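Local coordinates for protein pseudoperoxidase (PDB 5VIA) that binds heme b in a peroxidase-family fold, with two protein side chains as axial iron ligands, but may lack ordinary peroxidase activity, at residues Leu155-Val161 with Thr182-Tyr188; Ser173-Arg179 with Arg235-Val239. All coordinates share one frame; numbering follows the deposited sequence.

Contact 1. Residues Leu155-Val161 with Thr182-Tyr188; sequences LLACHSV and TLNNRYY. With HEM (protoporphyrin IX containing Fe), chain B.
Leu156, Ala157 and Ser160 pack against Leu183, Tyr187 and Tyr188 in a buried, largely apolar contact behind the proximal side of the heme, where the 3-10 turn 157-160 following helix 149-155 meets the start of helix 186-194. Tyr187 carries much of it. Its CG stands anti to the backbone N (chi1 168°), which lays the ring against the backbone entering the 3-10 turn; one face receives Leu156 O, 3.6 Å above the plane and over its centre, while Leu156 CB lies 3.8 Å from Tyr187 CE2. The His159 side chain runs alongside in the same direction, with its CB 3.6 Å from Tyr187 CD1. Both polar ends converge on Glu243, whose OE1 is hydrogen-bonded to His159 ND1 and to Tyr187 OH. Val161 CG1 approaches Leu183 CB at 3.7 Å, and earlier in the segment Ala157 CB sits 3.7 Å from Tyr188 CE2. Ser160 OG turns back to Ala157 O, 2.6 Å away and almost in line with the carbonyl, and takes a weak bond from Asn184 N. A water bridges Ser160 O and Thr182 N. The outcome is the proximal heme site of the peroxidase fold: His159 NE2 ligates iron at 2.3 Å, its ring backed by a carboxylate, with Cys60 as the other axial ligand.

Contact 2. Residues Ser173-Arg179 with Arg235-Val239; sequences SATHTGR and RQCVV. With HEM (protoporphyrin IX containing Fe), chain B.
Thr175 and Cys237 form a single beta bridge, through which the loop 173-179 lies against strand 235-240. Among the backbone bonds, Val238 N donates to Thr175 O at 2.8 Å, in the carbonyl plane, whereas the return bond from Thr175 N to Gln236 O is weak at 3.3 Å. CA-H...O contacts supplement them, including one from His176 CA to Val238 O at 3.3 Å. Waters extend the pairing: one links Ser173 O to Gln236 N, another joins Thr175 OG1 and Gln236 O. Thr175 OG1 also accepts from Gly178 N at 2.8 Å, an ST motif within the loop. The direct side-chain hydrogen bond across the contact is at the outer end, where the Arg235 chain, bent at chi2 (-93°) and chi3, folds its NH2 over to Gly178 O in a weak bond. Nonpolar contacts are few. Ala174 CB meets Val238 CG2 at 3.7 Å, and Cys237 SG rests 3.7 Å from Gly178 CA. Toward the heme, the edge of the His176 ring is directed at the porphyrin, its CE1 3.4 Å from HEM C1A, and the ring stacks on that of His159. One firm backbone bond, weaker ones and bridging waters thus hold the loop to the strand, while the buried Val238 O and His176 O find no hydrogen-bond partner, Val238 O meeting C-H groups of His176.

Overall arrangement
Contact 1 is core, whereas contact 2 is only partly buried and reaches the surface through Ser173, Arg179 and Arg235. Their segments alternate along the chain: 173-179 falls between the two halves of contact 1, within the long loop linking helices 149-155 and 186-194. Aromatic and aliphatic side chains dominate the first; backbone pairing and bridging waters carry the second, as suits a loop laid beside an edge strand. The two touch directly, His159 O lying 3.2 Å from His176 CB, and Arg186 NH1 probably donates to Thr177 O. Both reach the heme, contact 1 through an iron ligand and contact 2 through a pocket residue.

Contact 1. Residues Leu155-Val161 with Thr182-Tyr188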
ATOM      1  N   LEU A 155      -1.708   8.707   1.689  1.00 26.89           N
ATOM      2  CA  LEU A 155      -1.235   7.334   1.561  1.00 26.80           C
ATOM      3  C   LEU A 155      -1.887   6.648   0.373  1.00 26.82           C
ATOM      4  O   LEU A 155      -1.314   5.730  -0.215  1.00 26.29           O
ATOM      5  CB  LEU A 155      -1.559   6.580   2.851  1.00 27.84           C
ATOM      6  CG  LEU A 155      -0.691   5.434   3.358  1.00 29.69           C
ATOM      7  CD1 LEU A 155       0.831   5.634   3.125  1.00 27.92           C
ATOM      8  CD2 LEU A 155      -1.000   5.276   4.846  1.00 27.69           C
ATOM      9  N   LEU A 156      -3.088   7.093   0.013  1.00 24.64           N
ATOM     10  CA  LEU A 156      -3.831   6.410  -1.056  1.00 26.09           C
ATOM     11  C   LEU A 156      -3.249   6.625  -2.453  1.00 26.93           C
ATOM     12  O   LEU A 156      -3.630   5.924  -3.401  1.00 26.37           O
ATOM     13  CB  LEU A 156      -5.328   6.729  -0.980  1.00 27.02           C
ATOM     14  CG  LEU A 156      -6.049   6.006   0.172  1.00 24.76           C
ATOM     15  CD1 LEU A 156      -7.467   6.477   0.300  1.00 27.94           C
ATOM     16  CD2 LEU A 156      -6.041   4.492  -0.033  1.00 26.39           C
ATOM     17  N   ALA A 157      -2.302   7.555  -2.594  1.00 25.84           N
ATOM     18  CA  ALA A 157      -1.619   7.726  -3.879  1.00 26.79           C
ATOM     19  C   ALA A 157      -0.757   6.528  -4.246  1.00 25.60           C
ATOM     20  O   ALA A 157      -0.231   6.473  -5.368  1.00 25.75           O
ATOM     21  CB  ALA A 157      -0.787   8.974  -3.889  1.00 28.64           C
ATOM     22  N   CYS A 158      -0.591   5.575  -3.323  1.00 25.85           N
ATOM     23  CA  CYS A 158       0.028   4.302  -3.703  1.00 26.11           C
ATOM     24  C   CYS A 158      -0.812   3.603  -4.763  1.00 26.82           C
ATOM     25  O   CYS A 158      -0.316   2.738  -5.469  1.00 26.42           O
ATOM     26  CB  CYS A 158       0.218   3.370  -2.509  1.00 25.94           C
ATOM     27  SG  CYS A 158       1.491   3.930  -1.336  1.00 26.50           S
ATOM     28  N   HIS A 159      -2.086   3.967  -4.866  1.00 25.02           N
ATOM     29  CA  HIS A 159      -2.948   3.410  -5.925  1.00 26.69           C
ATOM     30  C   HIS A 159      -2.625   3.951  -7.316  1.00 27.83           C
ATOM     31  O   HIS A 159      -3.226   3.533  -8.320  1.00 27.70           O
ATOM     32  CB  HIS A 159      -4.408   3.664  -5.588  1.00 25.85           C
ATOM     33  CG  HIS A 159      -4.951   2.732  -4.554  1.00 27.36           C
ATOM     34  ND1 HIS A 159      -6.216   2.861  -4.024  1.00 28.48           N
ATOM     35  CD2 HIS A 159      -4.402   1.647  -3.960  1.00 25.26           C
ATOM     36  CE1 HIS A 159      -6.428   1.892  -3.154  1.00 26.49           C
ATOM     37  NE2 HIS A 159      -5.342   1.149  -3.094  1.00 26.19           N
ATOM     38  N   SER A 160      -1.676   4.878  -7.391  1.00 31.08           N
ATOM     39  CA  SER A 160      -1.249   5.378  -8.690  1.00 30.58           C
ATOM     40  C   SER A 160      -0.282   4.394  -9.360  1.00 30.03           C
ATOM     41  O   SER A 160       0.037   4.551 -10.535  1.00 31.39           O
ATOM     42  CB  SER A 160      -0.609   6.753  -8.541  1.00 32.36           C
ATOM     43  OG  SER A 160       0.604   6.631  -7.839  1.00 34.85           O
ATOM     44  N   VAL A 161       0.159   3.370  -8.623  1.00 28.01           N
ATOM     45  CA  VAL A 161       1.002   2.314  -9.204  1.00 28.89           C
ATOM     46  C   VAL A 161       0.367   0.939  -8.999  1.00 29.24           C
ATOM     47  O   VAL A 161      -0.627   0.805  -8.275  1.00 30.00           O
ATOM     48  CB  VAL A 161       2.420   2.290  -8.584  1.00 29.54           C
ATOM     49  CG1 VAL A 161       3.177   3.578  -8.896  1.00 28.29           C
ATOM     50  CG2 VAL A 161       2.345   2.061  -7.082  1.00 26.96           C
ATOM     51  N   THR A 182       4.592   4.999 -12.028  1.00 29.62           N
ATOM     52  CA  THR A 182       5.011   6.258 -11.380  1.00 28.42           C
ATOM     53  C   THR A 182       4.145   6.568 -10.162  1.00 28.11           C
ATOM     54  O   THR A 182       2.927   6.780 -10.293  1.00 29.37           O
ATOM     55  CB  THR A 182       4.980   7.444 -12.363  1.00 28.45           C
ATOM     56  OG1 THR A 182       5.771   7.125 -13.516  1.00 29.49           O
ATOM     57  CG2 THR A 182       5.555   8.683 -11.732  1.00 29.11           C
ATOM     58  N   LEU A 183       4.756   6.590  -8.978  1.00 26.41           N
ATOM     59  CA  LEU A 183       3.991   6.868  -7.765  1.00 26.73           C
ATOM     60  C   LEU A 183       3.994   8.374  -7.517  1.00 27.66           C
ATOM     61  O   LEU A 183       4.932   8.922  -6.936  1.00 27.61           O
ATOM     62  CB  LEU A 183       4.549   6.107  -6.557  1.00 26.46           C
ATOM     63  CG  LEU A 183       3.597   5.800  -5.388  1.00 26.09           C
ATOM     64  CD1 LEU A 183       4.271   4.929  -4.327  1.00 25.13           C
ATOM     65  CD2 LEU A 183       3.044   7.068  -4.742  1.00 26.47           C
ATOM     66  N   ASN A 184       2.941   9.032  -7.979  1.00 29.85           N
ATOM     67  CA  ASN A 184       2.776  10.465  -7.750  1.00 30.52           C
ATOM     68  C   ASN A 184       1.320  10.815  -7.463  1.00 29.83           C
ATOM     69  O   ASN A 184       0.515   9.935  -7.170  1.00 29.87           O
ATOM     70  CB  ASN A 184       3.323  11.276  -8.927  1.00 30.77           C
ATOM     71  CG  ASN A 184       2.583  11.003 -10.221  1.00 32.30           C
ATOM     72  OD1 ASN A 184       1.495  10.416 -10.225  1.00 32.00           O
ATOM     73  ND2 ASN A 184       3.174  11.421 -11.335  1.00 33.71           N
ATOM     74  N   ASN A 185       0.988  12.098  -7.563  1.00 28.79           N
ATOM     75  CA  ASN A 185      -0.349  12.567  -7.196  1.00 29.13           C
ATOM     76  C   ASN A 185      -1.376  12.444  -8.322  1.00 31.17           C
ATOM     77  O   ASN A 185      -2.438  13.062  -8.270  1.00 29.63           O
ATOM     78  CB  ASN A 185      -0.282  14.021  -6.725  1.00 28.40           C
ATOM     79  CG  ASN A 185       0.189  14.961  -7.809  1.00 31.17           C
ATOM     80  OD1 ASN A 185       0.905  14.555  -8.722  1.00 30.06           O
ATOM     81  ND2 ASN A 185      -0.217  16.228  -7.723  1.00 30.43           N
ATOM     82  N   ARG A 186      -1.067  11.648  -9.341  1.00 30.39           N
ATOM     83  CA  ARG A 186      -1.992  11.501 -10.460  1.00 31.94           C
ATOM     84  C   ARG A 186      -3.295  10.837 -10.004  1.00 28.66           C
ATOM     85  O   ARG A 186      -4.354  11.095 -10.558  1.00 31.12           O
ATOM     86  CB  ARG A 186      -1.342  10.700 -11.597  1.00 32.67           C
ATOM     87  CG  ARG A 186      -2.055  10.879 -12.932  1.00 35.21           C
ATOM     88  CD  ARG A 186      -1.260  10.304 -14.114  1.00 32.88           C
ATOM     89  NE  ARG A 186      -2.160  10.076 -15.246  1.00 35.52           N
ATOM     90  CZ  ARG A 186      -2.924   8.994 -15.368  1.00 33.46           C
ATOM     91  NH1 ARG A 186      -2.882   8.045 -14.443  1.00 30.46           N
ATOM     92  NH2 ARG A 186      -3.732   8.868 -16.404  1.00 36.16           N
ATOM     93  N   TYR A 187      -3.194   9.988  -8.987  1.00 26.76           N
ATOM     94  CA  TYR A 187      -4.348   9.341  -8.367  1.00 29.82           C
ATOM     95  C   TYR A 187      -5.484  10.335  -8.084  1.00 30.66           C
ATOM     96  O   TYR A 187      -6.638  10.114  -8.474  1.00 29.96           O
ATOM     97  CB  TYR A 187      -3.894   8.650  -7.070  1.00 27.39           C
ATOM     98  CG  TYR A 187      -5.008   8.168  -6.169  1.00 28.93           C
ATOM     99  CD1 TYR A 187      -5.682   6.974  -6.425  1.00 28.49           C
ATOM    100  CD2 TYR A 187      -5.373   8.894  -5.044  1.00 29.02           C
ATOM    101  CE1 TYR A 187      -6.711   6.527  -5.581  1.00 29.48           C
ATOM    102  CE2 TYR A 187      -6.393   8.458  -4.199  1.00 29.70           C
ATOM    103  CZ  TYR A 187      -7.056   7.279  -4.472  1.00 29.31           C
ATOM    104  OH  TYR A 187      -8.067   6.863  -3.630  1.00 29.35           O
ATOM    105  N   TYR A 188      -5.148  11.440  -7.421  1.00 29.27           N
ATOM    106  CA  TYR A 188      -6.138  12.456  -7.077  1.00 29.81           C
ATOM    107  C   TYR A 188      -6.732  13.119  -8.308  1.00 30.74           C
ATOM    108  O   TYR A 188      -7.940  13.386  -8.366  1.00 31.20           O
ATOM    109  CB  TYR A 188      -5.495  13.511  -6.169  1.00 29.75           C
ATOM    110  CG  TYR A 188      -4.745  12.860  -5.042  1.00 27.75           C
ATOM    111  CD1 TYR A 188      -5.431  12.241  -4.011  1.00 27.22           C
ATOM    112  CD2 TYR A 188      -3.357  12.827  -5.031  1.00 26.64           C
ATOM    113  CE1 TYR A 188      -4.756  11.615  -2.987  1.00 28.35           C
ATOM    114  CE2 TYR A 188      -2.669  12.210  -4.004  1.00 26.27           C
ATOM    115  CZ  TYR A 188      -3.376  11.602  -2.989  1.00 26.69           C
ATOM    116  OH  TYR A 188      -2.712  10.969  -1.972  1.00 25.47           O
TER
HETATM  117  CHA HEM B 500      -3.765  -2.581  -4.784  1.00 25.64           C
HETATM  118  CHB HEM B 500      -7.955  -1.400  -2.592  1.00 20.37           C
HETATM  119  CHC HEM B 500      -5.342   0.773   0.875  1.00 21.94           C
HETATM  120  CHD HEM B 500      -1.243   0.226  -1.708  1.00 23.87           C
HETATM  121  C1A HEM B 500      -5.091  -2.505  -4.435  1.00 23.55           C
HETATM  122  C2A HEM B 500      -6.151  -3.239  -5.092  1.00 21.81           C
HETATM  123  C3A HEM B 500      -7.300  -2.930  -4.498  1.00 19.68           C
HETATM  124  C4A HEM B 500      -7.019  -1.970  -3.434  1.00 19.96           C
HETATM  125  CMA HEM B 500      -8.690  -3.478  -4.869  1.00 26.69           C
HETATM  126  CAA HEM B 500      -5.954  -4.247  -6.245  1.00 22.76           C
HETATM  127  CBA HEM B 500      -5.396  -5.501  -5.544  1.00 17.79           C
HETATM  128  CGA HEM B 500      -5.113  -6.638  -6.500  1.00 26.20           C
HETATM  129  O1A HEM B 500      -6.071  -7.128  -7.147  1.00 27.38           O
HETATM  130  O2A HEM B 500      -3.933  -7.080  -6.585  1.00 25.36           O
HETATM  131  C1B HEM B 500      -7.637  -0.722  -1.433  1.00 24.43           C
HETATM  132  C2B HEM B 500      -8.554  -0.187  -0.454  1.00 20.83           C
HETATM  133  C3B HEM B 500      -7.850   0.399   0.526  1.00 26.03           C
HETATM  134  C4B HEM B 500      -6.435   0.295   0.174  1.00 26.16           C
HETATM  135  CMB HEM B 500     -10.083  -0.320  -0.526  1.00 19.27           C
HETATM  136  CAB HEM B 500      -8.499   1.082   1.756  1.00 27.17           C
HETATM  137  CBB HEM B 500      -7.870   1.179   2.932  1.00 22.93           C
HETATM  138  C1C HEM B 500      -4.015   0.830   0.489  1.00 20.65           C
HETATM  139  C2C HEM B 500      -2.913   1.462   1.227  1.00 20.54           C
HETATM  140  C3C HEM B 500      -1.776   1.298   0.497  1.00 19.91           C
HETATM  141  C4C HEM B 500      -2.132   0.569  -0.711  1.00 21.01           C
HETATM  142  CMC HEM B 500      -3.083   2.161   2.605  1.00 19.51           C
HETATM  143  CAC HEM B 500      -0.306   1.708   0.743  1.00 21.12           C
HETATM  144  CBC HEM B 500       0.130   2.229   1.899  1.00 45.69           C
HETATM  145  C1D HEM B 500      -1.532  -0.566  -2.793  1.00 20.90           C
HETATM  146  C2D HEM B 500      -0.591  -0.940  -3.828  1.00 20.79           C
HETATM  147  C3D HEM B 500      -1.379  -1.816  -4.793  1.00 21.50           C
HETATM  148  C4D HEM B 500      -2.717  -1.880  -4.240  1.00 21.37           C
HETATM  149  CMD HEM B 500       0.897  -0.541  -3.934  1.00 22.63           C
HETATM  150  CAD HEM B 500      -0.843  -2.509  -6.073  1.00 19.04           C
HETATM  151  CBD HEM B 500      -0.295  -3.858  -5.592  1.00 21.88           C
HETATM  152  CGD HEM B 500       0.236  -4.687  -6.737  1.00 27.99           C
HETATM  153  O1D HEM B 500       0.532  -5.900  -6.520  1.00 26.21           O
HETATM  154  O2D HEM B 500       0.354  -4.132  -7.858  1.00 21.51           O
HETATM  155  NA  HEM B 500      -5.656  -1.729  -3.428  1.00 21.47           N
HETATM  156  NB  HEM B 500      -6.358  -0.403  -1.029  1.00 21.70           N
HETATM  157  NC  HEM B 500      -3.494   0.297  -0.694  1.00 22.92           N
HETATM  158  ND  HEM B 500      -2.777  -1.124  -3.074  1.00 21.48           N
HETATM  159 FE   HEM B 500      -4.593  -0.800  -2.041  1.00 28.24          FE
HETATM  160  O   HOH W   1       1.774   5.422 -12.447  1.00 34.31           O

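Contact 2. Residues Ser173-Arg179 with Arg235-Val239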
ATOM      1  N   SER A 173      -5.653  -7.314 -15.682  1.00 41.79           N
ATOM      2  CA  SER A 173      -5.667  -6.313 -16.763  1.00 43.36           C
ATOM      3  C   SER A 173      -6.475  -5.072 -16.404  1.00 42.86           C
ATOM      4  O   SER A 173      -7.254  -4.561 -17.210  1.00 43.75           O
ATOM      5  CB  SER A 173      -6.199  -6.901 -18.072  1.00 46.71           C
ATOM      6  OG  SER A 173      -5.443  -8.026 -18.470  1.00 51.11           O
ATOM      7  N   ALA A 174      -6.292  -4.601 -15.183  1.00 34.03           N
ATOM      8  CA  ALA A 174      -6.939  -3.382 -14.731  1.00 34.54           C
ATOM      9  C   ALA A 174      -5.998  -2.726 -13.744  1.00 32.83           C
ATOM     10  O   ALA A 174      -5.181  -3.409 -13.127  1.00 31.26           O
ATOM     11  CB  ALA A 174      -8.258  -3.701 -14.067  1.00 35.93           C
ATOM     12  N   THR A 175      -6.098  -1.406 -13.611  1.00 31.61           N
ATOM     13  CA  THR A 175      -5.313  -0.649 -12.640  1.00 30.82           C
ATOM     14  C   THR A 175      -6.266   0.355 -12.026  1.00 31.82           C
ATOM     15  O   THR A 175      -7.411   0.429 -12.454  1.00 32.37           O
ATOM     16  CB  THR A 175      -4.137   0.069 -13.314  1.00 31.74           C
ATOM     17  OG1 THR A 175      -4.631   0.953 -14.328  1.00 32.03           O
ATOM     18  CG2 THR A 175      -3.212  -0.952 -13.967  1.00 31.17           C
ATOM     19  N   HIS A 176      -5.828   1.109 -11.022  1.00 30.19           N
ATOM     20  CA  HIS A 176      -6.682   2.143 -10.456  1.00 29.71           C
ATOM     21  C   HIS A 176      -6.799   3.368 -11.372  1.00 32.10           C
ATOM     22  O   HIS A 176      -7.874   3.976 -11.472  1.00 34.30           O
ATOM     23  CB  HIS A 176      -6.155   2.600  -9.091  1.00 28.01           C
ATOM     24  CG  HIS A 176      -6.456   1.652  -7.973  1.00 28.73           C
ATOM     25  ND1 HIS A 176      -5.509   0.809  -7.432  1.00 28.57           N
ATOM     26  CD2 HIS A 176      -7.600   1.423  -7.284  1.00 28.99           C
ATOM     27  CE1 HIS A 176      -6.053   0.105  -6.455  1.00 27.94           C
ATOM     28  NE2 HIS A 176      -7.323   0.456  -6.347  1.00 28.99           N
ATOM     29  N   THR A 177      -5.694   3.744 -12.022  1.00 31.55           N
ATOM     30  CA  THR A 177      -5.629   5.029 -12.729  1.00 32.56           C
ATOM     31  C   THR A 177      -5.180   4.932 -14.182  1.00 33.02           C
ATOM     32  O   THR A 177      -5.037   5.954 -14.856  1.00 33.74           O
ATOM     33  CB  THR A 177      -4.686   6.024 -12.013  1.00 31.63           C
ATOM     34  OG1 THR A 177      -3.322   5.618 -12.203  1.00 30.58           O
ATOM     35  CG2 THR A 177      -4.998   6.090 -10.535  1.00 29.88           C
ATOM     36  N   GLY A 178      -4.950   3.718 -14.673  1.00 33.77           N
ATOM     37  CA  GLY A 178      -4.576   3.558 -16.068  1.00 33.25           C
ATOM     38  C   GLY A 178      -3.074   3.484 -16.272  1.00 34.03           C
ATOM     39  O   GLY A 178      -2.599   3.266 -17.397  1.00 35.00           O
ATOM     40  N   ARG A 179      -2.326   3.666 -15.185  1.00 37.03           N
ATOM     41  CA  ARG A 179      -0.868   3.588 -15.229  1.00 37.55           C
ATOM     42  C   ARG A 179      -0.342   2.787 -14.051  1.00 35.74           C
ATOM     43  O   ARG A 179      -1.049   2.576 -13.053  1.00 36.87           O
ATOM     44  CB  ARG A 179      -0.230   4.982 -15.252  1.00 37.06           C
ATOM     45  CG  ARG A 179      -0.582   5.789 -16.479  1.00 39.49           C
ATOM     46  CD  ARG A 179       0.330   6.990 -16.642  1.00 42.18           C
ATOM     47  NE  ARG A 179      -0.098   7.828 -17.762  1.00 47.11           N
ATOM     48  CZ  ARG A 179       0.184   9.124 -17.878  1.00 48.44           C
ATOM     49  NH1 ARG A 179       0.900   9.739 -16.942  1.00 46.75           N
ATOM     50  NH2 ARG A 179      -0.256   9.809 -18.926  1.00 49.05           N
ATOM     51  N   ARG A 235      -8.352   1.436 -21.583  1.00 44.10           N
ATOM     52  CA  ARG A 235      -7.785   0.805 -20.395  1.00 42.89           C
ATOM     53  C   ARG A 235      -8.869   0.738 -19.322  1.00 44.40           C
ATOM     54  O   ARG A 235      -9.585   1.716 -19.092  1.00 45.12           O
ATOM     55  CB  ARG A 235      -6.611   1.642 -19.865  1.00 43.85           C
ATOM     56  CG  ARG A 235      -5.528   1.932 -20.893  1.00 48.25           C
ATOM     57  CD  ARG A 235      -4.416   0.896 -20.837  1.00 50.62           C
ATOM     58  NE  ARG A 235      -3.595   1.062 -19.633  1.00 51.56           N
ATOM     59  CZ  ARG A 235      -2.272   0.910 -19.613  1.00 51.24           C
ATOM     60  NH1 ARG A 235      -1.630   0.589 -20.734  1.00 53.21           N
ATOM     61  NH2 ARG A 235      -1.589   1.078 -18.485  1.00 47.74           N
ATOM     62  N   GLN A 236      -8.993  -0.406 -18.661  1.00 38.12           N
ATOM     63  CA  GLN A 236      -9.996  -0.564 -17.622  1.00 38.67           C
ATOM     64  C   GLN A 236      -9.405  -0.045 -16.325  1.00 37.65           C
ATOM     65  O   GLN A 236      -8.343  -0.500 -15.891  1.00 37.91           O
ATOM     66  CB  GLN A 236     -10.413  -2.039 -17.493  1.00 38.34           C
ATOM     67  CG  GLN A 236     -11.378  -2.343 -16.339  1.00 39.95           C
ATOM     68  CD  GLN A 236     -11.753  -3.812 -16.268  1.00 42.42           C
ATOM     69  OE1 GLN A 236     -10.963  -4.685 -16.634  1.00 42.76           O
ATOM     70  NE2 GLN A 236     -12.978  -4.092 -15.833  1.00 43.75           N
ATOM     71  N   CYS A 237     -10.079   0.935 -15.729  1.00 34.25           N
ATOM     72  CA  CYS A 237      -9.623   1.539 -14.487  1.00 34.07           C
ATOM     73  C   CYS A 237     -10.657   1.284 -13.405  1.00 34.36           C
ATOM     74  O   CYS A 237     -11.854   1.533 -13.603  1.00 34.96           O
ATOM     75  CB  CYS A 237      -9.397   3.037 -14.681  1.00 33.55           C
ATOM     76  SG  CYS A 237      -8.265   3.402 -16.026  1.00 33.97           S
ATOM     77  N   VAL A 238     -10.192   0.783 -12.264  1.00 31.24           N
ATOM     78  CA  VAL A 238     -11.073   0.196 -11.260  1.00 32.51           C
ATOM     79  C   VAL A 238     -10.763   0.788  -9.889  1.00 30.65           C
ATOM     80  O   VAL A 238      -9.595   0.899  -9.514  1.00 30.11           O
ATOM     81  CB  VAL A 238     -10.909  -1.343 -11.224  1.00 30.35           C
ATOM     82  CG1 VAL A 238     -11.827  -1.957 -10.199  1.00 30.49           C
ATOM     83  CG2 VAL A 238     -11.193  -1.954 -12.610  1.00 30.69           C
ATOM     84  N   VAL A 239     -11.801   1.193  -9.156  1.00 32.02           N
ATOM     85  CA  VAL A 239     -11.637   1.797  -7.828  1.00 31.62           C
ATOM     86  C   VAL A 239     -12.781   1.329  -6.928  1.00 33.02           C
ATOM     87  O   VAL A 239     -13.911   1.172  -7.393  1.00 32.31           O
ATOM     88  CB  VAL A 239     -11.652   3.350  -7.899  1.00 31.47           C
ATOM     89  CG1 VAL A 239     -11.457   3.966  -6.518  1.00 32.92           C
ATOM     90  CG2 VAL A 239     -10.571   3.866  -8.840  1.00 30.80           C
TER
HETATM   91  CHA HEM B 500      -3.765  -2.581  -4.784  1.00 25.64           C
HETATM   92  CHB HEM B 500      -7.955  -1.400  -2.592  1.00 20.37           C
HETATM   93  CHC HEM B 500      -5.342   0.773   0.875  1.00 21.94           C
HETATM   94  CHD HEM B 500      -1.243   0.226  -1.708  1.00 23.87           C
HETATM   95  C1A HEM B 500      -5.091  -2.505  -4.435  1.00 23.55           C
HETATM   96  C2A HEM B 500      -6.151  -3.239  -5.092  1.00 21.81           C
HETATM   97  C3A HEM B 500      -7.300  -2.930  -4.498  1.00 19.68           C
HETATM   98  C4A HEM B 500      -7.019  -1.970  -3.434  1.00 19.96           C
HETATM   99  CMA HEM B 500      -8.690  -3.478  -4.869  1.00 26.69           C
HETATM  100  CAA HEM B 500      -5.954  -4.247  -6.245  1.00 22.76           C
HETATM  101  CBA HEM B 500      -5.396  -5.501  -5.544  1.00 17.79           C
HETATM  102  CGA HEM B 500      -5.113  -6.638  -6.500  1.00 26.20           C
HETATM  103  O1A HEM B 500      -6.071  -7.128  -7.147  1.00 27.38           O
HETATM  104  O2A HEM B 500      -3.933  -7.080  -6.585  1.00 25.36           O
HETATM  105  C1B HEM B 500      -7.637  -0.722  -1.433  1.00 24.43           C
HETATM  106  C2B HEM B 500      -8.554  -0.187  -0.454  1.00 20.83           C
HETATM  107  C3B HEM B 500      -7.850   0.399   0.526  1.00 26.03           C
HETATM  108  C4B HEM B 500      -6.435   0.295   0.174  1.00 26.16           C
HETATM  109  CMB HEM B 500     -10.083  -0.320  -0.526  1.00 19.27           C
HETATM  110  CAB HEM B 500      -8.499   1.082   1.756  1.00 27.17           C
HETATM  111  CBB HEM B 500      -7.870   1.179   2.932  1.00 22.93           C
HETATM  112  C1C HEM B 500      -4.015   0.830   0.489  1.00 20.65           C
HETATM  113  C2C HEM B 500      -2.913   1.462   1.227  1.00 20.54           C
HETATM  114  C3C HEM B 500      -1.776   1.298   0.497  1.00 19.91           C
HETATM  115  C4C HEM B 500      -2.132   0.569  -0.711  1.00 21.01           C
HETATM  116  CMC HEM B 500      -3.083   2.161   2.605  1.00 19.51           C
HETATM  117  CAC HEM B 500      -0.306   1.708   0.743  1.00 21.12           C
HETATM  118  CBC HEM B 500       0.130   2.229   1.899  1.00 45.69           C
HETATM  119  C1D HEM B 500      -1.532  -0.566  -2.793  1.00 20.90           C
HETATM  120  C2D HEM B 500      -0.591  -0.940  -3.828  1.00 20.79           C
HETATM  121  C3D HEM B 500      -1.379  -1.816  -4.793  1.00 21.50           C
HETATM  122  C4D HEM B 500      -2.717  -1.880  -4.240  1.00 21.37           C
HETATM  123  CMD HEM B 500       0.897  -0.541  -3.934  1.00 22.63           C
HETATM  124  CAD HEM B 500      -0.843  -2.509  -6.073  1.00 19.04           C
HETATM  125  CBD HEM B 500      -0.295  -3.858  -5.592  1.00 21.88           C
HETATM  126  CGD HEM B 500       0.236  -4.687  -6.737  1.00 27.99           C
HETATM  127  O1D HEM B 500       0.532  -5.900  -6.520  1.00 26.21           O
HETATM  128  O2D HEM B 500       0.354  -4.132  -7.858  1.00 21.51           O
HETATM  129  NA  HEM B 500      -5.656  -1.729  -3.428  1.00 21.47           N
HETATM  130  NB  HEM B 500      -6.358  -0.403  -1.029  1.00 21.70           N
HETATM  131  NC  HEM B 500      -3.494   0.297  -0.694  1.00 22.92           N
HETATM  132  ND  HEM B 500      -2.777  -1.124  -3.074  1.00 21.48           N
HETATM  133 FE   HEM B 500      -4.593  -0.800  -2.041  1.00 28.24          FE
HETATM  134  O   HOH W   2      -7.289  -2.858 -19.328  1.00 40.38           O
HETATM  135  O   HOH W   3      -5.749   0.052 -16.538  1.00 33.67           O